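Local atomic coordinates of Lin2634 protein (Listeria innocua, PDB entry 3MZO), a protein that is a calcium-binding HD-domain protein of the YfbR-like 5'-deoxynucleotidase family and probably hydrolyses phosphate esters. Residues Glu28-Val31 against Ala32-Ser35; His34-Lys37 against Val38-Ala42; Ile158-Glu161 against Ile162-Ala166; Leu201-Leu204 against Thr205-Thr209. All coordinates share one frame; numbering follows the deposited sequence.

Contact 1. Residues Glu28-Val31 against Ala32-Ser35; sequences EHSV and AEHS. With CA (calcium ion), chain K.
A capping box opens helix 31-51, the helix that brings H34 to the metal site of this HD-domain protein. S30 is the N-cap residue and exchanges bonds with E33, three positions on. The backbone N of E33 donates to S30 OG at 3.0 Å, and in return the backbone N of S30 donates to E33 OE1 at 2.9 Å, almost straight at 174° and on the anti side of the carboxylate. S30 OG turns toward the open end of the first turn, between its own backbone N and carbonyl carbon (chi1 69°). A water lies 2.8 Å from E33 OE1 and 2.7 Å from E28 O, close enough to bridge carboxylate and incoming loop, though it has more acceptors around it than protons to give. The same two side chains join subunits: S30 OG bonds to E33 OE2 of the second subunit, and E33 OE2 to S30 OG of that subunit, while H29 ND1 bonds to its E15.

One turn into the helix, H34 N donates to S30 O at 2.9 Å, and the imidazole swings out with CG anti to the backbone N (chi1 167°). Its NE2 binds a calcium ion at 2.8 Å, beside H68, D69 and D138, which complete the protein ligands of the HD signature. On the other edge of the ring, ND1 bonds to D141, a second-shell residue that fixes the ring's rotation. V31 O takes two donors from S35, which approach from opposite faces of its carbonyl plane: the backbone N, and OG at 2.9 Å.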
loop_
_atom_site.group_PDB
_atom_site.type_symbol
_atom_site.label_atom_id
_atom_site.label_comp_id
_atom_site.label_asym_id
_atom_site.label_seq_id
_atom_site.Cartn_x
_atom_site.Cartn_y
_atom_site.Cartn_z
ATOM N N GLU B 28 7.565 -4.761 -6.995
ATOM C CA GLU B 28 6.553 -5.727 -7.427
ATOM C C GLU B 28 6.133 -5.354 -8.854
ATOM O O GLU B 28 6.258 -4.207 -9.257
ATOM C CB GLU B 28 5.323 -5.675 -6.528
ATOM C CG GLU B 28 5.568 -6.228 -5.104
ATOM C CD GLU B 28 5.233 -7.715 -4.939
ATOM O OE1 GLU B 28 4.018 -8.028 -4.815
ATOM O OE2 GLU B 28 6.171 -8.558 -4.889
ATOM N N HIS B 29 5.645 -6.336 -9.588
ATOM C CA HIS B 29 5.210 -6.148 -10.989
ATOM C C HIS B 29 3.921 -6.901 -11.148
ATOM O O HIS B 29 3.860 -8.063 -10.769
ATOM C CB HIS B 29 6.257 -6.724 -11.951
ATOM C CG HIS B 29 7.637 -6.182 -11.730
ATOM N ND1 HIS B 29 8.014 -4.920 -12.136
ATOM C CD2 HIS B 29 8.713 -6.714 -11.097
ATOM C CE1 HIS B 29 9.278 -4.711 -11.791
ATOM N NE2 HIS B 29 9.723 -5.784 -11.153
ATOM N N SER B 30 2.870 -6.244 -11.649
ATOM C CA SER B 30 1.602 -6.943 -11.885
ATOM C C SER B 30 1.696 -7.831 -13.111
ATOM O O SER B 30 2.593 -7.680 -13.945
ATOM C CB SER B 30 0.437 -5.978 -12.043
ATOM O OG SER B 30 0.525 -5.240 -13.260
ATOM N N VAL B 31 0.768 -8.759 -13.235
ATOM C CA VAL B 31 0.745 -9.595 -14.439
ATOM C C VAL B 31 0.494 -8.713 -15.666
ATOM O O VAL B 31 1.059 -8.971 -16.692
ATOM C CB VAL B 31 -0.303 -10.720 -14.368
ATOM C CG1 VAL B 31 -0.366 -11.492 -15.691
ATOM C CG2 VAL B 31 0.019 -11.682 -13.248
ATOM N N ALA B 32 -0.341 -7.665 -15.536
ATOM C CA ALA B 32 -0.589 -6.728 -16.628
ATOM C C ALA B 32 0.714 -6.083 -17.056
ATOM O O ALA B 32 1.014 -5.996 -18.256
ATOM C CB ALA B 32 -1.613 -5.638 -16.236
ATOM N N GLU B 33 1.501 -5.641 -16.087
ATOM C CA GLU B 33 2.781 -4.991 -16.382
ATOM C C GLU B 33 3.763 -5.918 -17.071
ATOM O O GLU B 33 4.437 -5.546 -18.057
ATOM C CB GLU B 33 3.377 -4.376 -15.115
ATOM C CG GLU B 33 2.662 -3.098 -14.743
ATOM C CD GLU B 33 2.801 -2.630 -13.314
ATOM O OE1 GLU B 33 3.218 -3.425 -12.441
ATOM O OE2 GLU B 33 2.487 -1.446 -13.084
ATOM N N HIS B 34 3.810 -7.145 -16.569
ATOM C CA HIS B 34 4.629 -8.158 -17.170
ATOM C C HIS B 34 4.231 -8.412 -18.626
ATOM O O HIS B 34 5.089 -8.531 -19.469
ATOM C CB HIS B 34 4.561 -9.422 -16.317
ATOM C CG HIS B 34 5.103 -10.636 -16.977
ATOM N ND1 HIS B 34 6.459 -10.845 -17.150
ATOM C CD2 HIS B 34 4.480 -11.724 -17.486
ATOM C CE1 HIS B 34 6.639 -12.016 -17.747
ATOM N NE2 HIS B 34 5.458 -12.571 -17.947
ATOM N N SER B 35 2.931 -8.489 -18.902
ATOM C CA SER B 35 2.455 -8.757 -20.252
ATOM C C SER B 35 2.843 -7.628 -21.213
ATOM O O SER B 35 3.287 -7.876 -22.334
ATOM C CB SER B 35 0.950 -9.014 -20.245
ATOM O OG SER B 35 0.642 -10.062 -19.366
HETATM CA CA CA K . 5.047 -15.294 -18.146
HETATM O O HOH W 1 4.750 -2.235 -10.439
HETATM O O HOH W 2 3.972 -17.665 -18.548
#

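Contact 2. Residues His34-Lys37 against Val38-Ala42; sequences HSYK and VTSIA. With CA (calcium ion), chain K.
A metal-bound imidazole carries a methyl group on its face: in helix 31-51 of the HD domain, V38 CG2 lies over the ring of H34 in a CH-pi contact, 3.7 Å from the centroid and 30° off the ring normal. CG2 comes closest to H34 CE1, at 3.3 Å, so this side of the calcium ligand is packed by a residue one helical turn later. V38 also touches D141 and H68, which places it among the residues around the site.

The two residues after V38 carry hydroxyls. T39 OG1, set beside its own backbone N (chi1 -52°), donates to S35 O at 2.8 Å; the N of T39 meets the same oxygen from the opposite face of its plane. S40 OG stands 3.6 Å above one face of the Y36 ring, toward the rim, and a water lies within bonding distance of both S40 OG and Y36 OH. K37 runs from the helix to the neighbouring subunit, where NZ forms a salt bridge with E15 and a hydrogen bond with S12. The I41 side chain lies back along the backbone, its CG1 3.3 Å from K37 O.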
loop_
_atom_site.group_PDB
_atom_site.type_symbol
_atom_site.label_atom_id
_atom_site.label_comp_id
_atom_site.label_asym_id
_atom_site.label_seq_id
_atom_site.Cartn_x
_atom_site.Cartn_y
_atom_site.Cartn_z
ATOM N N HIS B 34 3.810 -7.145 -16.569
ATOM C CA HIS B 34 4.629 -8.158 -17.170
ATOM C C HIS B 34 4.231 -8.412 -18.626
ATOM O O HIS B 34 5.089 -8.531 -19.469
ATOM C CB HIS B 34 4.561 -9.422 -16.317
ATOM C CG HIS B 34 5.103 -10.636 -16.977
ATOM N ND1 HIS B 34 6.459 -10.845 -17.150
ATOM C CD2 HIS B 34 4.480 -11.724 -17.486
ATOM C CE1 HIS B 34 6.639 -12.016 -17.747
ATOM N NE2 HIS B 34 5.458 -12.571 -17.947
ATOM N N SER B 35 2.931 -8.489 -18.902
ATOM C CA SER B 35 2.455 -8.757 -20.252
ATOM C C SER B 35 2.843 -7.628 -21.213
ATOM O O SER B 35 3.287 -7.876 -22.334
ATOM C CB SER B 35 0.950 -9.014 -20.245
ATOM O OG SER B 35 0.642 -10.062 -19.366
ATOM N N TYR B 36 2.699 -6.394 -20.748
ATOM C CA TYR B 36 3.159 -5.219 -21.473
ATOM C C TYR B 36 4.634 -5.300 -21.835
ATOM O O TYR B 36 5.017 -5.094 -23.006
ATOM C CB TYR B 36 2.838 -3.923 -20.704
ATOM C CG TYR B 36 3.583 -2.744 -21.273
ATOM C CD1 TYR B 36 3.231 -2.209 -22.517
ATOM C CD2 TYR B 36 4.678 -2.204 -20.616
ATOM C CE1 TYR B 36 3.950 -1.132 -23.091
ATOM C CE2 TYR B 36 5.410 -1.134 -21.177
ATOM C CZ TYR B 36 5.033 -0.598 -22.417
ATOM O OH TYR B 36 5.741 0.463 -22.985
ATOM N N LYS B 37 5.465 -5.653 -20.869
ATOM C CA LYS B 37 6.893 -5.713 -21.105
ATOM C C LYS B 37 7.289 -6.887 -22.021
ATOM O O LYS B 37 8.077 -6.708 -22.962
ATOM C CB LYS B 37 7.652 -5.735 -19.749
ATOM C CG LYS B 37 7.505 -4.435 -18.930
ATOM C CD LYS B 37 8.326 -4.460 -17.567
ATOM C CE LYS B 37 7.850 -5.512 -16.623
ATOM N NZ LYS B 37 8.521 -5.415 -15.255
ATOM N N VAL B 38 6.689 -8.062 -21.815
ATOM C CA VAL B 38 6.980 -9.196 -22.679
ATOM C C VAL B 38 6.575 -8.904 -24.121
ATOM O O VAL B 38 7.302 -9.291 -25.059
ATOM C CB VAL B 38 6.358 -10.488 -22.153
ATOM C CG1 VAL B 38 6.430 -11.663 -23.149
ATOM C CG2 VAL B 38 7.065 -10.897 -20.811
ATOM N N THR B 39 5.432 -8.243 -24.310
ATOM C CA THR B 39 4.966 -7.896 -25.673
ATOM C C THR B 39 5.941 -6.881 -26.318
ATOM O O THR B 39 6.352 -7.057 -27.467
ATOM C CB THR B 39 3.511 -7.433 -25.678
ATOM O OG1 THR B 39 2.715 -8.415 -25.001
ATOM C CG2 THR B 39 2.974 -7.297 -27.106
ATOM N N SER B 40 6.388 -5.886 -25.561
ATOM C CA SER B 40 7.431 -4.967 -26.046
ATOM C C SER B 40 8.755 -5.621 -26.398
ATOM O O SER B 40 9.348 -5.323 -27.462
ATOM C CB SER B 40 7.620 -3.837 -25.064
ATOM O OG SER B 40 6.385 -3.156 -24.855
ATOM N N ILE B 41 9.211 -6.529 -25.524
ATOM C CA ILE B 41 10.405 -7.336 -25.774
ATOM C C ILE B 41 10.234 -8.178 -27.046
ATOM O O ILE B 41 11.103 -8.170 -27.913
ATOM C CB ILE B 41 10.770 -8.227 -24.520
ATOM C CG1 ILE B 41 11.249 -7.338 -23.349
ATOM C CG2 ILE B 41 11.835 -9.280 -24.862
ATOM C CD1 ILE B 41 11.117 -8.009 -21.947
ATOM N N ALA B 42 9.096 -8.846 -27.189
ATOM C CA ALA B 42 8.839 -9.704 -28.343
ATOM C C ALA B 42 8.861 -8.908 -29.652
ATOM O O ALA B 42 9.416 -9.363 -30.672
ATOM C CB ALA B 42 7.494 -10.457 -28.183
HETATM CA CA CA K . 5.047 -15.294 -18.146
HETATM O O HOH W 3 6.130 -0.376 -25.827
HETATM O O HOH W 2 3.972 -17.665 -18.548
#

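Contact 3. Residues Ile158-Glu161 against Ile162-Ala166; sequences IFVE and IYSEA
I162 packs back on the first turn of helix 158-172, its CD1 4.0 Å from I158 CG1 and 4.1 Å from F159 CD1. It reaches both because a chi1 of -68° puts CG1 opposite its own carbonyl carbon, turned toward the preceding turn. The side chains of F159 and I162 run side by side in the same direction, whereas I158 crosses I162 at a slant. I158 CG2 lies above the centre of the F159 ring, 3.7 Å from its plane, so one face of the phenyl is covered from within the helix.

On another side, in one of its two conformers, S164 OG folds back to V160 O at 2.7 Å. The backbone N of S164 donates to that oxygen too, at 3.0 Å, and in this conformer the two donors arrive from opposite faces of the carbonyl plane.

Beyond this shell, I162 rests on L142, and F159 on E149, of helix 129-151. Y163 touches L143 and S146 of that helix and L187 and L191 of helix 177-191, its OH bonded to T205 of helix 201-211. Both carboxylates have partners: E161 OE2 bonds to N157, while E165 forms a salt bridge with K139 and a hydrogen bond with T169. Helix 129-151 is thus met both by apolar packing, I162 on L142, and by a charged pair, E165 with K139, so the interface probably draws on both.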
loop_
_atom_site.group_PDB
_atom_site.type_symbol
_atom_site.label_atom_id
_atom_site.label_comp_id
_atom_site.label_asym_id
_atom_site.label_seq_id
_atom_site.Cartn_x
_atom_site.Cartn_y
_atom_site.Cartn_z
ATOM N N ILE B 158 16.835 -16.946 -3.963
ATOM C CA ILE B 158 15.914 -17.322 -5.018
ATOM C C ILE B 158 16.163 -16.486 -6.292
ATOM O O ILE B 158 16.104 -17.005 -7.388
ATOM C CB ILE B 158 14.421 -17.217 -4.569
ATOM C CG1 ILE B 158 13.519 -18.017 -5.502
ATOM C CG2 ILE B 158 13.908 -15.782 -4.557
ATOM C CD1 ILE B 158 13.785 -19.503 -5.464
ATOM N N PHE B 159 16.494 -15.209 -6.148
ATOM C CA PHE B 159 16.666 -14.344 -7.326
ATOM C C PHE B 159 17.874 -14.733 -8.192
ATOM O O PHE B 159 17.772 -14.727 -9.427
ATOM C CB PHE B 159 16.670 -12.890 -6.899
ATOM C CG PHE B 159 15.366 -12.485 -6.291
ATOM C CD1 PHE B 159 14.223 -12.381 -7.080
ATOM C CD2 PHE B 159 15.248 -12.299 -4.937
ATOM C CE1 PHE B 159 12.998 -12.049 -6.519
ATOM C CE2 PHE B 159 14.014 -11.976 -4.369
ATOM C CZ PHE B 159 12.898 -11.848 -5.175
ATOM N N VAL B 160 18.975 -15.137 -7.557
ATOM C CA VAL B 160 20.132 -15.650 -8.296
ATOM C C VAL B 160 19.759 -16.925 -9.034
ATOM O O VAL B 160 20.187 -17.154 -10.185
ATOM C CB VAL B 160 21.313 -15.948 -7.343
ATOM C CG1 VAL B 160 22.321 -16.928 -8.002
ATOM C CG2 VAL B 160 21.983 -14.635 -6.931
ATOM N N GLU B 161 18.942 -17.751 -8.391
ATOM C CA GLU B 161 18.487 -18.996 -9.000
ATOM C C GLU B 161 17.576 -18.753 -10.194
ATOM O O GLU B 161 17.676 -19.455 -11.208
ATOM C CB GLU B 161 17.768 -19.881 -7.970
ATOM C CG GLU B 161 18.682 -20.427 -6.866
ATOM C CD GLU B 161 17.897 -20.906 -5.623
ATOM O OE1 GLU B 161 16.674 -21.195 -5.733
ATOM O OE2 GLU B 161 18.507 -20.976 -4.525
ATOM N N ILE B 162 16.691 -17.775 -10.083
ATOM C CA ILE B 162 15.799 -17.404 -11.191
ATOM C C ILE B 162 16.621 -16.873 -12.396
ATOM O O ILE B 162 16.384 -17.235 -13.534
ATOM C CB ILE B 162 14.765 -16.324 -10.729
ATOM C CG1 ILE B 162 13.779 -16.926 -9.702
ATOM C CG2 ILE B 162 13.993 -15.737 -11.927
ATOM C CD1 ILE B 162 13.029 -15.905 -8.828
ATOM N N TYR B 163 17.565 -15.987 -12.111
ATOM C CA TYR B 163 18.414 -15.400 -13.116
ATOM C C TYR B 163 19.180 -16.509 -13.864
ATOM O O TYR B 163 19.231 -16.541 -15.110
ATOM C CB TYR B 163 19.384 -14.415 -12.438
ATOM C CG TYR B 163 20.404 -13.800 -13.361
ATOM C CD1 TYR B 163 21.637 -14.423 -13.582
ATOM C CD2 TYR B 163 20.139 -12.607 -14.025
ATOM C CE1 TYR B 163 22.590 -13.857 -14.426
ATOM C CE2 TYR B 163 21.084 -12.032 -14.870
ATOM C CZ TYR B 163 22.302 -12.667 -15.075
ATOM O OH TYR B 163 23.234 -12.100 -15.913
ATOM N N SER B 164 19.732 -17.442 -13.092
ATOM C CA SER B 164 20.510 -18.538 -13.652
ATOM C C SER B 164 19.667 -19.402 -14.590
ATOM O O SER B 164 20.097 -19.735 -15.705
ATOM C CB SER B 164 21.112 -19.357 -12.519
ATOM O OG SER B 164 21.966 -18.533 -11.752
ATOM N N GLU B 165 18.458 -19.731 -14.148
ATOM C CA GLU B 165 17.545 -20.546 -14.929
ATOM C C GLU B 165 17.134 -19.830 -16.190
ATOM O O GLU B 165 17.094 -20.446 -17.257
ATOM C CB GLU B 165 16.302 -20.914 -14.120
ATOM C CG GLU B 165 15.279 -21.845 -14.842
ATOM C CD GLU B 165 14.351 -21.138 -15.890
ATOM O OE1 GLU B 165 13.979 -19.939 -15.731
ATOM O OE2 GLU B 165 13.979 -21.811 -16.881
ATOM N N ALA B 166 16.818 -18.540 -16.060
ATOM C CA ALA B 166 16.374 -17.740 -17.183
ATOM C C ALA B 166 17.492 -17.636 -18.227
ATOM O O ALA B 166 17.266 -17.954 -19.395
ATOM C CB ALA B 166 15.873 -16.345 -16.703
#

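Contact 4. Residues Leu201-Leu204 against Thr205-Thr209; sequences LPQL and TTEIT
Helix 201-211, the last of this all-helical HD-domain fold, begins with a turn in which T205 closes back on L201. T205 OG1 donates to L201 O at 2.6 Å, coming from well above the carbonyl plane, while T205 N donates to the same oxygen at 2.8 Å. With chi1 at -51° the hydroxyl points away from its own carbonyl carbon and back toward the start of the helix. T205 also packs on L187 and L191 of helix 177-191. L201 packs on Y163 of helix 158-172, and on F147 and I150 of helix 129-151.

Along the exposed side, Q203 extends its amide to the carboxylate one turn ahead. NE2 donates to E207 OE2 at 3.1 Å (161°); the acceptor lies in the amide plane, but the donor meets the carboxylate from above, with the two planes 71° apart. Next to this pair, L204 and E207 cross at about a right angle, CD1 of L204 being 4.0 Å from OE1 of E207.

L204 also faces helix 158-172, touching V160 and S164, and is joined there by I208, which leans back so that its CD1 meets L204 CG at 3.8 Å. A water donates to P202 O at 2.9 Å and forms a weak, 3.4 Å bond with T206 OG1.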
loop_
_atom_site.group_PDB
_atom_site.type_symbol
_atom_site.label_atom_id
_atom_site.label_comp_id
_atom_site.label_asym_id
_atom_site.label_seq_id
_atom_site.Cartn_x
_atom_site.Cartn_y
_atom_site.Cartn_z
ATOM N N LEU B 201 27.015 -11.648 -10.223
ATOM C CA LEU B 201 26.474 -11.809 -11.578
ATOM C C LEU B 201 27.546 -12.007 -12.642
ATOM O O LEU B 201 27.403 -12.909 -13.483
ATOM C CB LEU B 201 25.526 -10.650 -11.963
ATOM C CG LEU B 201 24.199 -10.562 -11.165
ATOM C CD1 LEU B 201 23.430 -9.297 -11.460
ATOM C CD2 LEU B 201 23.318 -11.782 -11.414
ATOM N N PRO B 202 28.635 -11.205 -12.599
ATOM C CA PRO B 202 29.716 -11.423 -13.569
ATOM C C PRO B 202 30.195 -12.875 -13.635
ATOM O O PRO B 202 30.191 -13.493 -14.705
ATOM C CB PRO B 202 30.831 -10.489 -13.070
ATOM C CG PRO B 202 30.086 -9.369 -12.355
ATOM C CD PRO B 202 28.911 -10.050 -11.712
ATOM N N GLN B 203 30.577 -13.420 -12.484
ATOM C CA GLN B 203 31.099 -14.781 -12.425
ATOM C C GLN B 203 30.035 -15.784 -12.854
ATOM O O GLN B 203 30.277 -16.644 -13.708
ATOM C CB GLN B 203 31.581 -15.113 -11.005
ATOM C CG GLN B 203 31.974 -16.581 -10.836
ATOM C CD GLN B 203 32.683 -16.849 -9.533
ATOM O OE1 GLN B 203 33.397 -15.991 -9.020
ATOM N NE2 GLN B 203 32.503 -18.047 -8.995
ATOM N N LEU B 204 28.862 -15.658 -12.245
ATOM C CA LEU B 204 27.722 -16.548 -12.514
ATOM C C LEU B 204 27.348 -16.586 -14.002
ATOM O O LEU B 204 27.040 -17.660 -14.554
ATOM C CB LEU B 204 26.535 -16.086 -11.677
ATOM C CG LEU B 204 25.233 -16.877 -11.761
ATOM C CD1 LEU B 204 25.412 -18.344 -11.314
ATOM C CD2 LEU B 204 24.176 -16.137 -10.927
ATOM N N THR B 205 27.394 -15.413 -14.641
ATOM C CA THR B 205 27.077 -15.292 -16.068
ATOM C C THR B 205 28.142 -15.995 -16.927
ATOM O O THR B 205 27.801 -16.694 -17.895
ATOM C CB THR B 205 26.892 -13.787 -16.508
ATOM O OG1 THR B 205 25.972 -13.117 -15.629
ATOM C CG2 THR B 205 26.376 -13.690 -17.943
ATOM N N THR B 206 29.423 -15.825 -16.572
ATOM C CA THR B 206 30.495 -16.589 -17.208
ATOM C C THR B 206 30.225 -18.094 -17.068
ATOM O O THR B 206 30.265 -18.833 -18.053
ATOM C CB THR B 206 31.885 -16.242 -16.592
ATOM O OG1 THR B 206 32.279 -14.936 -17.028
ATOM C CG2 THR B 206 32.964 -17.270 -16.984
ATOM N N GLU B 207 29.940 -18.528 -15.843
ATOM C CA GLU B 207 29.638 -19.941 -15.560
ATOM C C GLU B 207 28.508 -20.506 -16.398
ATOM O O GLU B 207 28.650 -21.585 -16.988
ATOM C CB GLU B 207 29.293 -20.128 -14.086
ATOM C CG GLU B 207 30.533 -20.185 -13.198
ATOM C CD GLU B 207 30.209 -20.108 -11.708
ATOM O OE1 GLU B 207 29.011 -20.083 -11.335
ATOM O OE2 GLU B 207 31.168 -20.075 -10.909
ATOM N N ILE B 208 27.395 -19.766 -16.450
ATOM C CA ILE B 208 26.242 -20.168 -17.246
ATOM C C ILE B 208 26.617 -20.269 -18.733
ATOM O O ILE B 208 26.198 -21.217 -19.409
ATOM C CB ILE B 208 25.035 -19.200 -17.018
ATOM C CG1 ILE B 208 24.538 -19.310 -15.573
ATOM C CG2 ILE B 208 23.883 -19.498 -17.988
ATOM C CD1 ILE B 208 23.875 -18.067 -15.068
ATOM N N THR B 209 27.412 -19.316 -19.232
ATOM C CA THR B 209 27.883 -19.334 -20.642
ATOM C C THR B 209 28.860 -20.488 -20.942
ATOM O O THR B 209 28.824 -21.057 -22.044
ATOM C CB THR B 209 28.606 -18.018 -21.031
ATOM O OG1 THR B 209 27.762 -16.898 -20.745
ATOM C CG2 THR B 209 29.012 -18.027 -22.516
HETATM O O HOH W 4 30.113 -12.332 -17.371
#

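In the fold
Contacts 1 and 2 are successive turns of helix 31-51, share H34 and S35, and are buried both at the calcium site and against the second subunit. Contacts 3 and 4 lie on helices 158-172 and 201-211, are partly buried, and touch no other chain. They meet each other through apolar side chains and one probable hydroxyl-hydroxyl bond, whereas contact 1 stays about 7 Å from contact 3 at the nearest atoms. Hydroxyls fold back on carbonyls in contacts 1, 2 and 4, and in one conformer of S164 in contact 3. Metal ligation belongs to contacts 1 and 2, apolar side-chain packing to contacts 3 and 4, and an exposed amide-carboxylate pair to contact 4, farthest from the chain's centre.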